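Local coordinates for protein cobalamin biosynthesis precorrin-6Y methylase (CbiE) (Archaeoglobus fulgidus, PDB 2BB3) that probably methylates a precorrin intermediate of cobalamin (vitamin B12) biosynthesis, using S-adenosyl-L-methionine as methyl donor, and is seen here with S-adenosyl-L-homocysteine bound, at residues Gly97-Val101 and Ile119-Ser124; Gly177-Leu183 and Ile194-Asp200; Arg46-Gly52 and Arg89-Ile94; Leu157-Arg161 and Val213-Val217. All coordinates share one frame; numbering follows the deposited sequence.

Contact 1: residues Gly97-Val101 and Ile119-Ser124; sequences GDPMV and IEPAIS. With SAH (S-adenosyl-L-homocysteine), chain C.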
loop_
_atom_site.group_PDB
_atom_site.type_symbol
_atom_site.label_atom_id
_atom_site.label_comp_id
_atom_site.label_asym_id
_atom_site.label_seq_id
_atom_site.Cartn_x
_atom_site.Cartn_y
_atom_site.Cartn_z
ATOM N N GLY A 97 9.128 0.605 5.906
ATOM C CA GLY A 97 7.800 0.458 5.352
ATOM C C GLY A 97 7.738 -0.411 4.108
ATOM O O GLY A 97 8.146 -1.571 4.116
ATOM N N ASP A 98 7.226 0.176 3.033
ATOM C CA ASP A 98 7.045 -0.493 1.743
ATOM C C ASP A 98 8.137 0.065 0.830
ATOM O O ASP A 98 8.313 1.291 0.748
ATOM C CB ASP A 98 5.652 -0.136 1.225
ATOM C CG ASP A 98 5.219 -0.966 0.044
ATOM O OD1 ASP A 98 5.900 -1.939 -0.313
ATOM O OD2 ASP A 98 4.165 -0.644 -0.529
ATOM N N PRO A 99 8.884 -0.816 0.130
ATOM C CA PRO A 99 9.974 -0.426 -0.779
ATOM C C PRO A 99 9.576 0.446 -1.974
ATOM O O PRO A 99 10.350 1.273 -2.434
ATOM C CB PRO A 99 10.550 -1.774 -1.239
ATOM C CG PRO A 99 10.083 -2.769 -0.182
ATOM C CD PRO A 99 8.712 -2.280 0.158
HETATM N N MSE A 100 8.370 0.258 -2.480
HETATM C CA MSE A 100 7.922 1.031 -3.626
HETATM C C MSE A 100 7.050 2.244 -3.249
HETATM O O MSE A 100 6.093 2.574 -3.945
HETATM C CB MSE A 100 7.187 0.120 -4.606
HETATM C CG MSE A 100 8.106 -0.816 -5.427
HETATM SE SE MSE A 100 9.415 0.152 -6.553
HETATM C CE MSE A 100 10.944 -0.115 -5.396
ATOM N N VAL A 101 7.356 2.858 -2.109
ATOM C CA VAL A 101 6.684 4.079 -1.681
ATOM C C VAL A 101 7.826 5.021 -1.290
ATOM O O VAL A 101 8.472 4.823 -0.257
ATOM C CB VAL A 101 5.774 3.899 -0.424
ATOM C CG1 VAL A 101 5.289 5.261 0.038
ATOM C CG2 VAL A 101 4.590 2.983 -0.732
ATOM N N ILE A 119 11.438 -7.224 -5.520
ATOM C CA ILE A 119 10.867 -6.464 -4.431
ATOM C C ILE A 119 9.844 -7.252 -3.625
ATOM O O ILE A 119 8.980 -7.912 -4.192
ATOM C CB ILE A 119 10.133 -5.202 -4.971
ATOM C CG1 ILE A 119 11.048 -4.411 -5.912
ATOM C CG2 ILE A 119 9.612 -4.367 -3.800
ATOM C CD1 ILE A 119 12.298 -3.900 -5.275
ATOM N N GLU A 120 9.959 -7.196 -2.301
ATOM C CA GLU A 120 8.974 -7.825 -1.429
ATOM C C GLU A 120 8.276 -6.690 -0.686
ATOM O O GLU A 120 8.902 -6.005 0.114
ATOM C CB GLU A 120 9.603 -8.759 -0.394
ATOM C CG GLU A 120 8.557 -9.499 0.482
ATOM C CD GLU A 120 7.583 -10.315 -0.366
ATOM O OE1 GLU A 120 7.988 -10.745 -1.467
ATOM O OE2 GLU A 120 6.425 -10.532 0.055
ATOM N N PRO A 121 6.967 -6.493 -0.933
ATOM C CA PRO A 121 6.126 -5.450 -0.319
ATOM C C PRO A 121 5.965 -5.567 1.187
ATOM O O PRO A 121 6.067 -6.642 1.744
ATOM C CB PRO A 121 4.767 -5.643 -0.983
ATOM C CG PRO A 121 5.055 -6.451 -2.219
ATOM C CD PRO A 121 6.154 -7.369 -1.796
ATOM N N ALA A 122 5.695 -4.444 1.844
ATOM C CA ALA A 122 5.434 -4.443 3.281
ATOM C C ALA A 122 4.416 -3.321 3.514
ATOM O O ALA A 122 4.064 -2.617 2.580
ATOM C CB ALA A 122 6.722 -4.182 4.062
ATOM N N ILE A 123 3.963 -3.138 4.746
ATOM C CA ILE A 123 2.997 -2.091 5.036
ATOM C C ILE A 123 3.647 -0.718 5.189
ATOM O O ILE A 123 4.577 -0.534 5.971
ATOM C CB ILE A 123 2.164 -2.505 6.269
ATOM C CG1 ILE A 123 1.200 -3.621 5.798
ATOM C CG2 ILE A 123 1.404 -1.309 6.864
ATOM C CD1 ILE A 123 0.730 -4.488 6.864
ATOM N N SER A 124 3.165 0.241 4.402
ATOM C CA SER A 124 3.730 1.583 4.399
ATOM C C SER A 124 3.050 2.549 5.344
ATOM O O SER A 124 1.940 2.302 5.811
ATOM C CB SER A 124 3.690 2.171 2.983
ATOM O OG SER A 124 2.361 2.374 2.562
HETATM N N SAH C . 9.140 3.352 2.492
HETATM C CA SAH C . 8.456 4.098 3.471
HETATM C CB SAH C . 8.597 5.601 3.235
HETATM C CG SAH C . 9.939 6.316 3.168
HETATM S SD SAH C . 10.005 7.978 2.555
HETATM C C SAH C . 7.059 3.594 3.533
HETATM O O SAH C . 6.519 4.022 4.473
HETATM O OXT SAH C . 6.596 2.880 2.686
HETATM C "C5'" SAH C . 10.002 8.536 4.234
HETATM C "C4'" SAH C . 8.769 9.321 4.644
HETATM O "O4'" SAH C . 7.688 8.538 4.970
HETATM C "C3'" SAH C . 8.943 10.326 5.741
HETATM O "O3'" SAH C . 9.494 11.509 5.341
HETATM C "C2'" SAH C . 7.535 10.469 6.194
HETATM O "O2'" SAH C . 6.868 11.441 5.513
HETATM C "C1'" SAH C . 6.911 9.156 5.891
HETATM N N9 SAH C . 6.898 8.312 7.062
HETATM C C8 SAH C . 7.633 7.256 7.229
HETATM N N7 SAH C . 7.371 6.667 8.343
HETATM C C5 SAH C . 6.450 7.337 8.919
HETATM C C6 SAH C . 5.806 7.153 10.097
HETATM N N6 SAH C . 6.068 6.193 10.908
HETATM N N1 SAH C . 4.866 8.013 10.432
HETATM C C2 SAH C . 4.572 9.039 9.628
HETATM N N3 SAH C . 5.205 9.189 8.488
HETATM C C4 SAH C . 6.138 8.368 8.132
HETATM O O HOH W 1 2.339 0.751 0.280
#
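With chi1 at -169°, Asp98 swings its carboxylate away from its own amide and over the Pro121-Ala122 backbone, while chi1 of 66° sets Ser124 OG between its backbone N and carbonyl carbon, where it caps the helix that follows. Asp98 OD1 takes a weak hydrogen bond from Ala122 N at 3.3 Å. The backbone of Asp98 is meanwhile given to the ligand: its N donates to SAH OXT at 2.8 Å, and its O accepts from the SAH amino N, which also reaches Val101 O at 3.2 Å. This loop, which makes a type I turn from Asp98 to Val101, forms part of the S-adenosyl-L-homocysteine pocket of a tetrapyrrole methylase. An alanine in place of Asp98 is likely to deprive Ala122 N of this acceptor and tie the ligand-binding turn less firmly to 119-124. Gly97 suits its site because a side chain would clash with the SAH carboxylate carbon. The Pro99 and Ile119 side chains slide past each other in opposite directions, CB to CG2 3.8 Å, and selenomethionine Met100 crosses Ile119 at about a right angle.

Contact 2: residues Gly177-Leu183 and Ile194-Asp200; sequences GKRRVVL and IREGNAD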
loop_
_atom_site.group_PDB
_atom_site.type_symbol
_atom_site.label_atom_id
_atom_site.label_comp_id
_atom_site.label_asym_id
_atom_site.label_seq_id
_atom_site.Cartn_x
_atom_site.Cartn_y
_atom_site.Cartn_z
ATOM N N GLY A 177 -1.009 27.266 1.127
ATOM C CA GLY A 177 -1.999 28.270 1.494
ATOM C C GLY A 177 -2.709 28.250 2.846
ATOM O O GLY A 177 -2.087 28.097 3.899
ATOM N N LYS A 178 -4.022 28.446 2.824
ATOM C CA LYS A 178 -4.809 28.469 4.049
ATOM C C LYS A 178 -5.607 27.171 4.151
ATOM O O LYS A 178 -6.593 27.070 4.888
ATOM C CB LYS A 178 -5.773 29.665 4.011
ATOM C CG LYS A 178 -5.229 30.881 3.253
ATOM C CD LYS A 178 -6.345 31.885 2.948
ATOM C CE LYS A 178 -6.016 32.773 1.746
ATOM N NZ LYS A 178 -7.165 33.664 1.385
ATOM N N ARG A 179 -5.165 26.168 3.412
ATOM C CA ARG A 179 -5.844 24.881 3.372
ATOM C C ARG A 179 -5.794 24.098 4.667
ATOM O O ARG A 179 -4.784 24.075 5.361
ATOM C CB ARG A 179 -5.243 24.032 2.256
ATOM C CG ARG A 179 -5.324 24.671 0.886
ATOM C CD ARG A 179 -4.857 23.681 -0.148
ATOM N NE ARG A 179 -5.122 24.103 -1.519
ATOM C CZ ARG A 179 -4.396 24.993 -2.189
ATOM N NH1 ARG A 179 -4.720 25.300 -3.441
ATOM N NH2 ARG A 179 -3.350 25.582 -1.615
ATOM N N ARG A 180 -6.900 23.457 4.999
ATOM C CA ARG A 180 -6.944 22.643 6.190
ATOM C C ARG A 180 -6.063 21.425 5.925
ATOM O O ARG A 180 -6.138 20.818 4.866
ATOM C CB ARG A 180 -8.380 22.195 6.484
ATOM C CG ARG A 180 -8.472 21.188 7.632
ATOM C CD ARG A 180 -9.907 20.865 8.046
ATOM N NE ARG A 180 -10.517 21.950 8.819
ATOM C CZ ARG A 180 -11.679 21.857 9.459
ATOM N NH1 ARG A 180 -12.374 20.725 9.425
ATOM N NH2 ARG A 180 -12.140 22.900 10.141
ATOM N N VAL A 181 -5.208 21.084 6.873
ATOM C CA VAL A 181 -4.366 19.924 6.701
ATOM C C VAL A 181 -4.429 19.076 7.957
ATOM O O VAL A 181 -4.747 19.579 9.037
ATOM C CB VAL A 181 -2.883 20.317 6.417
ATOM C CG1 VAL A 181 -2.800 21.157 5.145
ATOM C CG2 VAL A 181 -2.292 21.068 7.592
ATOM N N VAL A 182 -4.179 17.778 7.793
ATOM C CA VAL A 182 -4.150 16.856 8.912
ATOM C C VAL A 182 -2.724 16.305 8.881
ATOM O O VAL A 182 -2.253 15.838 7.846
ATOM C CB VAL A 182 -5.171 15.695 8.753
ATOM C CG1 VAL A 182 -5.039 14.717 9.910
ATOM C CG2 VAL A 182 -6.596 16.243 8.697
ATOM N N LEU A 183 -2.040 16.385 10.021
ATOM C CA LEU A 183 -0.667 15.924 10.155
ATOM C C LEU A 183 -0.662 14.613 10.925
ATOM O O LEU A 183 -1.134 14.565 12.062
ATOM C CB LEU A 183 0.168 16.959 10.928
ATOM C CG LEU A 183 0.200 18.394 10.389
ATOM C CD1 LEU A 183 1.076 19.301 11.258
ATOM C CD2 LEU A 183 0.720 18.390 8.978
ATOM N N ILE A 194 -1.607 13.035 15.980
ATOM C CA ILE A 194 -2.410 13.403 14.829
ATOM C C ILE A 194 -2.885 14.822 15.144
ATOM O O ILE A 194 -3.498 15.053 16.173
ATOM C CB ILE A 194 -3.613 12.443 14.608
ATOM C CG1 ILE A 194 -3.114 11.034 14.248
ATOM C CG2 ILE A 194 -4.494 12.978 13.478
ATOM C CD1 ILE A 194 -4.253 10.076 13.844
ATOM N N ARG A 195 -2.572 15.776 14.276
ATOM C CA ARG A 195 -2.956 17.159 14.527
ATOM C C ARG A 195 -3.751 17.715 13.364
ATOM O O ARG A 195 -3.645 17.219 12.241
ATOM C CB ARG A 195 -1.705 18.023 14.756
ATOM C CG ARG A 195 -0.779 17.500 15.864
ATOM C CD ARG A 195 0.689 17.854 15.558
ATOM N NE ARG A 195 0.856 19.293 15.557
ATOM C CZ ARG A 195 1.891 19.945 15.057
ATOM N NH1 ARG A 195 2.915 19.305 14.487
ATOM N NH2 ARG A 195 1.872 21.263 15.109
ATOM N N GLU A 196 -4.569 18.734 13.614
ATOM C CA GLU A 196 -5.352 19.345 12.543
ATOM C C GLU A 196 -5.241 20.863 12.637
ATOM O O GLU A 196 -5.138 21.427 13.726
ATOM C CB GLU A 196 -6.823 18.913 12.596
ATOM C CG GLU A 196 -7.500 19.004 11.230
ATOM C CD GLU A 196 -8.769 18.181 11.114
ATOM O OE1 GLU A 196 -9.850 18.783 10.964
ATOM O OE2 GLU A 196 -8.684 16.936 11.163
ATOM N N GLY A 197 -5.308 21.517 11.484
ATOM C CA GLY A 197 -5.115 22.951 11.416
ATOM C C GLY A 197 -4.951 23.449 10.006
ATOM O O GLY A 197 -5.166 22.713 9.043
ATOM N N ASN A 198 -4.568 24.714 9.885
ATOM C CA ASN A 198 -4.378 25.336 8.585
ATOM C C ASN A 198 -2.899 25.482 8.259
ATOM O O ASN A 198 -2.099 25.884 9.102
ATOM C CB ASN A 198 -5.094 26.688 8.555
ATOM C CG ASN A 198 -6.601 26.541 8.409
ATOM O OD1 ASN A 198 -7.226 27.229 7.605
ATOM N ND2 ASN A 198 -7.189 25.641 9.183
ATOM N N ALA A 199 -2.538 25.142 7.029
ATOM C CA ALA A 199 -1.149 25.193 6.607
ATOM C C ALA A 199 -0.424 26.468 7.027
ATOM O O ALA A 199 0.770 26.433 7.335
ATOM C CB ALA A 199 -1.063 25.014 5.097
ATOM N N ASP A 200 -1.141 27.586 7.050
ATOM C CA ASP A 200 -0.538 28.869 7.417
ATOM C C ASP A 200 -0.324 29.088 8.913
ATOM O O ASP A 200 0.487 29.928 9.305
ATOM C CB ASP A 200 -1.376 30.027 6.865
ATOM C CG ASP A 200 -2.831 29.932 7.265
ATOM O OD1 ASP A 200 -3.112 29.498 8.400
ATOM O OD2 ASP A 200 -3.698 30.302 6.448
#
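Leu183 and Arg195 face each other across the antiparallel beta hairpin of strands 180-185 and 193-198, the latter an outermost strand of the mixed sheet. They are a hydrogen-bonded pair, Leu183 N to Arg195 O and Arg195 N to Leu183 O both spanning 2.9 Å. Their side chains meet as well: Arg195 bends at chi2 and again at chi3 (64°), which lays its guanidinium beside Leu183 CD1; that methyl lies over one face, 3.7 Å from Arg195 NH1 and offset toward the rim. The apolar leucine covers a flat face, while the N-H groups at the rim serve other partners, Glu185 through a salt bridge and Glu203 O through a hydrogen bond. Leu183 itself continues inward onto Ile211, Ile202 and Leu204.

Glu196 belongs to the other face of the hairpin, opposite Val182 in a non-hydrogen-bonded pair. It is deposited in two conformers; in one of them its aliphatic CG packs along Val182 CG2, and OE1 stands 3.5 Å from Arg180 NH1. That salt bridge is therefore doubtful, and at most electrostatic, since the oxygen lies well out of the guanidinium plane. One step past Glu196, nearly fully extended Gly197 accepts through its O from Val181 N at 2.7 Å, an almost straight bond of 173°. The ladder runs on beyond the strands, where Ala199 N donates to Arg179 O at 3.0 Å.

Contact 3: residues Arg46-Gly52 and Arg89-Ile94; sequences RAEVIYG and REVAVI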
loop_
_atom_site.group_PDB
_atom_site.type_symbol
_atom_site.label_atom_id
_atom_site.label_comp_id
_atom_site.label_asym_id
_atom_site.label_seq_id
_atom_site.Cartn_x
_atom_site.Cartn_y
_atom_site.Cartn_z
ATOM N N ARG A 46 17.339 -16.361 5.129
ATOM C CA ARG A 46 18.231 -17.003 4.163
ATOM C C ARG A 46 19.390 -16.092 3.757
ATOM O O ARG A 46 20.471 -16.568 3.415
ATOM C CB ARG A 46 17.456 -17.390 2.896
ATOM C CG ARG A 46 16.370 -18.438 3.094
ATOM C CD ARG A 46 16.955 -19.833 3.236
ATOM N NE ARG A 46 15.952 -20.814 3.655
ATOM C CZ ARG A 46 15.664 -21.928 2.987
ATOM N NH1 ARG A 46 16.298 -22.211 1.854
ATOM N NH2 ARG A 46 14.750 -22.770 3.457
ATOM N N ALA A 47 19.161 -14.784 3.784
ATOM C CA ALA A 47 20.190 -13.828 3.387
ATOM C C ALA A 47 21.533 -14.069 4.077
ATOM O O ALA A 47 21.571 -14.540 5.210
ATOM C CB ALA A 47 19.709 -12.394 3.663
ATOM N N GLU A 48 22.626 -13.765 3.371
ATOM C CA GLU A 48 23.978 -13.902 3.914
ATOM C C GLU A 48 24.417 -12.556 4.478
ATOM O O GLU A 48 25.135 -12.498 5.475
ATOM C CB GLU A 48 24.964 -14.355 2.837
ATOM C CG GLU A 48 24.881 -15.840 2.501
ATOM C CD GLU A 48 25.696 -16.212 1.265
ATOM O OE1 GLU A 48 26.935 -16.007 1.258
ATOM O OE2 GLU A 48 25.086 -16.707 0.293
ATOM N N VAL A 49 24.000 -11.476 3.820
ATOM C CA VAL A 49 24.301 -10.131 4.287
ATOM C C VAL A 49 23.022 -9.292 4.184
ATOM O O VAL A 49 22.278 -9.394 3.208
ATOM C CB VAL A 49 25.490 -9.474 3.482
ATOM C CG1 VAL A 49 25.190 -9.437 1.980
ATOM C CG2 VAL A 49 25.780 -8.076 4.017
ATOM N N ILE A 50 22.763 -8.471 5.194
ATOM C CA ILE A 50 21.567 -7.642 5.204
ATOM C C ILE A 50 21.909 -6.155 5.282
ATOM O O ILE A 50 22.555 -5.704 6.233
ATOM C CB ILE A 50 20.670 -8.007 6.422
ATOM C CG1 ILE A 50 20.308 -9.493 6.366
ATOM C CG2 ILE A 50 19.405 -7.161 6.427
ATOM C CD1 ILE A 50 19.526 -9.980 7.573
ATOM N N TYR A 51 21.501 -5.390 4.280
ATOM C CA TYR A 51 21.742 -3.956 4.322
ATOM C C TYR A 51 20.445 -3.225 4.638
ATOM O O TYR A 51 19.360 -3.715 4.329
ATOM C CB TYR A 51 22.280 -3.434 2.989
ATOM C CG TYR A 51 23.686 -3.881 2.691
ATOM C CD1 TYR A 51 23.926 -5.064 2.008
ATOM C CD2 TYR A 51 24.779 -3.116 3.094
ATOM C CE1 TYR A 51 25.210 -5.475 1.725
ATOM C CE2 TYR A 51 26.077 -3.522 2.820
ATOM C CZ TYR A 51 26.279 -4.702 2.134
ATOM O OH TYR A 51 27.549 -5.135 1.865
ATOM N N GLY A 52 20.574 -2.053 5.243
ATOM C CA GLY A 52 19.418 -1.249 5.575
ATOM C C GLY A 52 19.755 -0.161 6.577
ATOM O O GLY A 52 20.756 -0.246 7.285
ATOM N N ARG A 89 27.363 -13.254 -3.101
ATOM C CA ARG A 89 26.595 -13.697 -1.937
ATOM C C ARG A 89 25.114 -13.312 -1.987
ATOM O O ARG A 89 24.705 -12.478 -2.790
ATOM C CB ARG A 89 27.247 -13.121 -0.669
ATOM C CG ARG A 89 28.726 -13.471 -0.573
ATOM C CD ARG A 89 29.521 -12.548 0.335
ATOM N NE ARG A 89 29.483 -12.968 1.731
ATOM C CZ ARG A 89 28.630 -12.497 2.634
ATOM N NH1 ARG A 89 27.737 -11.578 2.285
ATOM N NH2 ARG A 89 28.674 -12.943 3.886
ATOM N N GLU A 90 24.316 -13.953 -1.133
ATOM C CA GLU A 90 22.887 -13.672 -1.049
ATOM C C GLU A 90 22.681 -12.407 -0.230
ATOM O O GLU A 90 22.932 -12.370 0.978
ATOM C CB GLU A 90 22.151 -14.853 -0.419
ATOM C CG GLU A 90 22.084 -16.043 -1.354
ATOM C CD GLU A 90 21.914 -17.365 -0.635
ATOM O OE1 GLU A 90 22.036 -18.415 -1.307
ATOM O OE2 GLU A 90 21.661 -17.366 0.591
ATOM N N VAL A 91 22.226 -11.366 -0.911
ATOM C CA VAL A 91 22.016 -10.079 -0.296
ATOM C C VAL A 91 20.547 -9.715 -0.180
ATOM O O VAL A 91 19.729 -10.066 -1.032
ATOM C CB VAL A 91 22.731 -8.976 -1.111
ATOM C CG1 VAL A 91 22.497 -7.617 -0.466
ATOM C CG2 VAL A 91 24.216 -9.292 -1.218
ATOM N N ALA A 92 20.228 -9.022 0.903
ATOM C CA ALA A 92 18.880 -8.547 1.152
ATOM C C ALA A 92 19.037 -7.101 1.597
ATOM O O ALA A 92 19.944 -6.771 2.363
ATOM C CB ALA A 92 18.216 -9.358 2.235
ATOM N N VAL A 93 18.179 -6.237 1.083
ATOM C CA VAL A 93 18.202 -4.847 1.459
ATOM C C VAL A 93 16.831 -4.642 2.055
ATOM O O VAL A 93 15.823 -5.006 1.447
ATOM C CB VAL A 93 18.373 -3.915 0.243
ATOM C CG1 VAL A 93 18.396 -2.459 0.697
ATOM C CG2 VAL A 93 19.661 -4.248 -0.503
ATOM N N ILE A 94 16.796 -4.081 3.256
ATOM C CA ILE A 94 15.549 -3.823 3.933
ATOM C C ILE A 94 15.278 -2.336 3.853
ATOM O O ILE A 94 16.139 -1.523 4.167
ATOM C CB ILE A 94 15.614 -4.234 5.406
ATOM C CG1 ILE A 94 15.952 -5.721 5.512
ATOM C CG2 ILE A 94 14.271 -3.953 6.075
ATOM C CD1 ILE A 94 15.960 -6.236 6.960
#
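Two neighbouring parallel strands, 49-52 and 91-95, join here, with Val49 against Val91, Ile50 against Ala92 and Tyr51 against Val93. Val49 O accepts from Ala92 N, and Tyr51 N donates to Ala92 O at 2.8 Å. Just before the strands begin, Glu90 O is gripped twice, by Glu48 N at 2.8 Å and Val49 N at 3.2 Å. Glu48 OE2 takes Glu90 N from above its carboxylate plane.

Branched residues fill the layer beneath helix 76-88. Val49, with chi1 at 57°, turns CG1 into the slot between its own N and carbonyl carbon, pressing it tightly on Val91 CG2 at 3.3 Å. Val91 CG1 meets the edge of the Tyr51 ring at CD1, 3.8 Å away, while the Tyr51 hydroxyl bonds to Glu85. Arg89 also reaches Glu85 with NH1, and Val49 CB sits at its guanidinium edge. On the other face small Ala47 and Ala92 touch by their methyl groups, and Ile50 CG2 packs on Ile94 CD1 below helix 54-59. Such a helix-covered parallel sheet is typical of an alpha-beta-alpha sandwich.

Contact 4: residues Leu157-Arg161 and Val213-Val217; sequences LLKYR and VEREV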
loop_
_atom_site.group_PDB
_atom_site.type_symbol
_atom_site.label_atom_id
_atom_site.label_comp_id
_atom_site.label_asym_id
_atom_site.label_seq_id
_atom_site.Cartn_x
_atom_site.Cartn_y
_atom_site.Cartn_z
ATOM N N LEU A 157 -3.742 18.200 -8.998
ATOM C CA LEU A 157 -4.121 17.000 -8.272
ATOM C C LEU A 157 -5.307 17.252 -7.347
ATOM O O LEU A 157 -6.253 16.471 -7.339
ATOM C CB LEU A 157 -2.921 16.462 -7.486
ATOM C CG LEU A 157 -1.749 16.037 -8.372
ATOM C CD1 LEU A 157 -0.548 15.658 -7.532
ATOM C CD2 LEU A 157 -2.173 14.879 -9.240
ATOM N N LEU A 158 -5.269 18.351 -6.595
ATOM C CA LEU A 158 -6.350 18.674 -5.669
ATOM C C LEU A 158 -7.688 18.866 -6.359
ATOM O O LEU A 158 -8.728 18.962 -5.704
ATOM C CB LEU A 158 -6.001 19.906 -4.840
ATOM C CG LEU A 158 -5.147 19.607 -3.606
ATOM C CD1 LEU A 158 -4.730 20.906 -2.953
ATOM C CD2 LEU A 158 -5.931 18.734 -2.616
ATOM N N LYS A 159 -7.666 18.914 -7.684
ATOM C CA LYS A 159 -8.900 19.057 -8.424
ATOM C C LYS A 159 -9.608 17.710 -8.476
ATOM O O LYS A 159 -10.836 17.660 -8.500
ATOM C CB LYS A 159 -8.623 19.569 -9.838
ATOM C CG LYS A 159 -8.402 21.078 -9.926
ATOM C CD LYS A 159 -7.776 21.487 -11.266
ATOM C CE LYS A 159 -8.642 21.081 -12.458
ATOM N NZ LYS A 159 -7.941 21.305 -13.753
ATOM N N TYR A 160 -8.848 16.617 -8.460
ATOM C CA TYR A 160 -9.473 15.298 -8.524
ATOM C C TYR A 160 -9.115 14.334 -7.397
ATOM O O TYR A 160 -9.646 13.224 -7.348
ATOM C CB TYR A 160 -9.133 14.631 -9.863
ATOM C CG TYR A 160 -8.807 15.610 -10.963
ATOM C CD1 TYR A 160 -7.518 16.127 -11.099
ATOM C CD2 TYR A 160 -9.791 16.039 -11.856
ATOM C CE1 TYR A 160 -7.217 17.050 -12.099
ATOM C CE2 TYR A 160 -9.501 16.956 -12.860
ATOM C CZ TYR A 160 -8.218 17.458 -12.976
ATOM O OH TYR A 160 -7.931 18.381 -13.955
ATOM N N ARG A 161 -8.245 14.754 -6.484
ATOM C CA ARG A 161 -7.808 13.871 -5.413
ATOM C C ARG A 161 -7.393 14.591 -4.156
ATOM O O ARG A 161 -6.991 15.755 -4.198
ATOM C CB ARG A 161 -6.569 13.066 -5.862
ATOM C CG ARG A 161 -6.787 12.107 -7.003
ATOM C CD ARG A 161 -7.678 11.007 -6.534
ATOM N NE ARG A 161 -8.056 10.098 -7.604
ATOM C CZ ARG A 161 -7.472 8.933 -7.829
ATOM N NH1 ARG A 161 -6.463 8.531 -7.054
ATOM N NH2 ARG A 161 -7.930 8.163 -8.810
ATOM N N VAL A 213 -4.339 16.373 2.779
ATOM C CA VAL A 213 -5.021 17.562 2.268
ATOM C C VAL A 213 -6.265 17.114 1.478
ATOM O O VAL A 213 -6.140 16.578 0.369
ATOM C CB VAL A 213 -4.101 18.371 1.314
ATOM C CG1 VAL A 213 -4.679 19.757 1.095
ATOM C CG2 VAL A 213 -2.672 18.448 1.873
ATOM N N GLU A 214 -7.455 17.335 2.035
ATOM C CA GLU A 214 -8.697 16.950 1.353
ATOM C C GLU A 214 -8.852 17.707 0.053
ATOM O O GLU A 214 -8.497 18.879 -0.031
ATOM C CB GLU A 214 -9.946 17.212 2.219
ATOM C CG GLU A 214 -9.961 16.526 3.575
ATOM C CD GLU A 214 -11.382 16.296 4.106
ATOM O OE1 GLU A 214 -11.547 16.081 5.334
ATOM O OE2 GLU A 214 -12.331 16.320 3.284
ATOM N N ARG A 215 -9.397 17.046 -0.957
ATOM C CA ARG A 215 -9.572 17.697 -2.242
ATOM C C ARG A 215 -10.524 18.879 -2.130
ATOM O O ARG A 215 -11.533 18.819 -1.443
ATOM C CB ARG A 215 -10.070 16.698 -3.310
ATOM C CG ARG A 215 -11.390 16.007 -3.025
ATOM C CD ARG A 215 -11.878 15.179 -4.236
ATOM N NE ARG A 215 -12.084 15.993 -5.434
ATOM C CZ ARG A 215 -12.515 15.532 -6.608
ATOM N NH1 ARG A 215 -12.666 16.364 -7.633
ATOM N NH2 ARG A 215 -12.797 14.246 -6.764
ATOM N N GLU A 216 -10.152 19.973 -2.781
ATOM C CA GLU A 216 -10.975 21.171 -2.790
ATOM C C GLU A 216 -12.070 20.861 -3.811
ATOM O O GLU A 216 -11.922 21.083 -5.014
ATOM C CB GLU A 216 -10.111 22.374 -3.154
ATOM C CG GLU A 216 -8.973 22.567 -2.137
ATOM C CD GLU A 216 -8.197 23.860 -2.293
ATOM O OE1 GLU A 216 -7.474 24.013 -3.305
ATOM O OE2 GLU A 216 -8.311 24.724 -1.390
ATOM N N VAL A 217 -13.166 20.316 -3.283
ATOM C CA VAL A 217 -14.313 19.843 -4.053
ATOM C C VAL A 217 -15.475 20.826 -4.221
ATOM O O VAL A 217 -16.609 20.515 -3.783
ATOM C CB VAL A 217 -14.811 18.511 -3.412
ATOM C CG1 VAL A 217 -15.292 18.769 -1.991
ATOM C CG2 VAL A 217 -15.876 17.859 -4.275
#
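Leu158, in a short and weakly bonded helical turn that leads into strand 162-167, packs on the tail that leaves strand 209-213, the antiparallel neighbour of 162-167 in the mixed sheet. Just before it, Leu157 O closes the turn by accepting from both Tyr160 N and Arg161 N. Leucine suits position 158 because its branched end can lie along the chain: CD2 sits 3.6 Å from Glu214 O and 4.0 Å from Val213 CG1. Leu158 O takes a weak, bent hydrogen bond from Glu216 N at 3.4 Å.

Lys159 sends its amino group to Tyr160 OH and Glu156, but its carbonyl turns to Arg215, whose NH1 is modelled doubtfully close. Arg215 gets there through chi1 of 59° and a bend at chi3, which fold its guanidinium beneath the turn. Tyr160 CA then rests over one face of that group, 3.4 Å above its plane. Arg215 NE, buried here, finds no partner in the model. Cutting this arginine back to alanine is likely to open a gap under the Lys159-Tyr160 backbone and leave Tyr160 CA without the flat group it rests on. Arg161 points its guanidinium to Val140 O and to Val142 O of the second subunit, while its own carbonyl oxygen lies 3.3 Å from Arg215 CB.

In the fold
From the N terminus, contact 3 comes first, pairing strands 49-52 and 91-95 and so closing a long loop of two helices and strand 68-70. Contact 1 opens almost at once in the loop leaving strand 91-95 and closes on the end of strand 116-120 in the same parallel sheet, beside the bound S-adenosyl-L-homocysteine. The later half of the chain builds the mixed sheet. Contact 4 opens at 157-161 and closes only at the C-terminal tail; the hairpin of contact 2 opens and closes within that span. These two touch through the Arg179-Glu216 salt bridge, whereas contacts 2 and 3 lie about 40 Å apart, centre to centre. Contacts 1 and 4 also reach the second subunit.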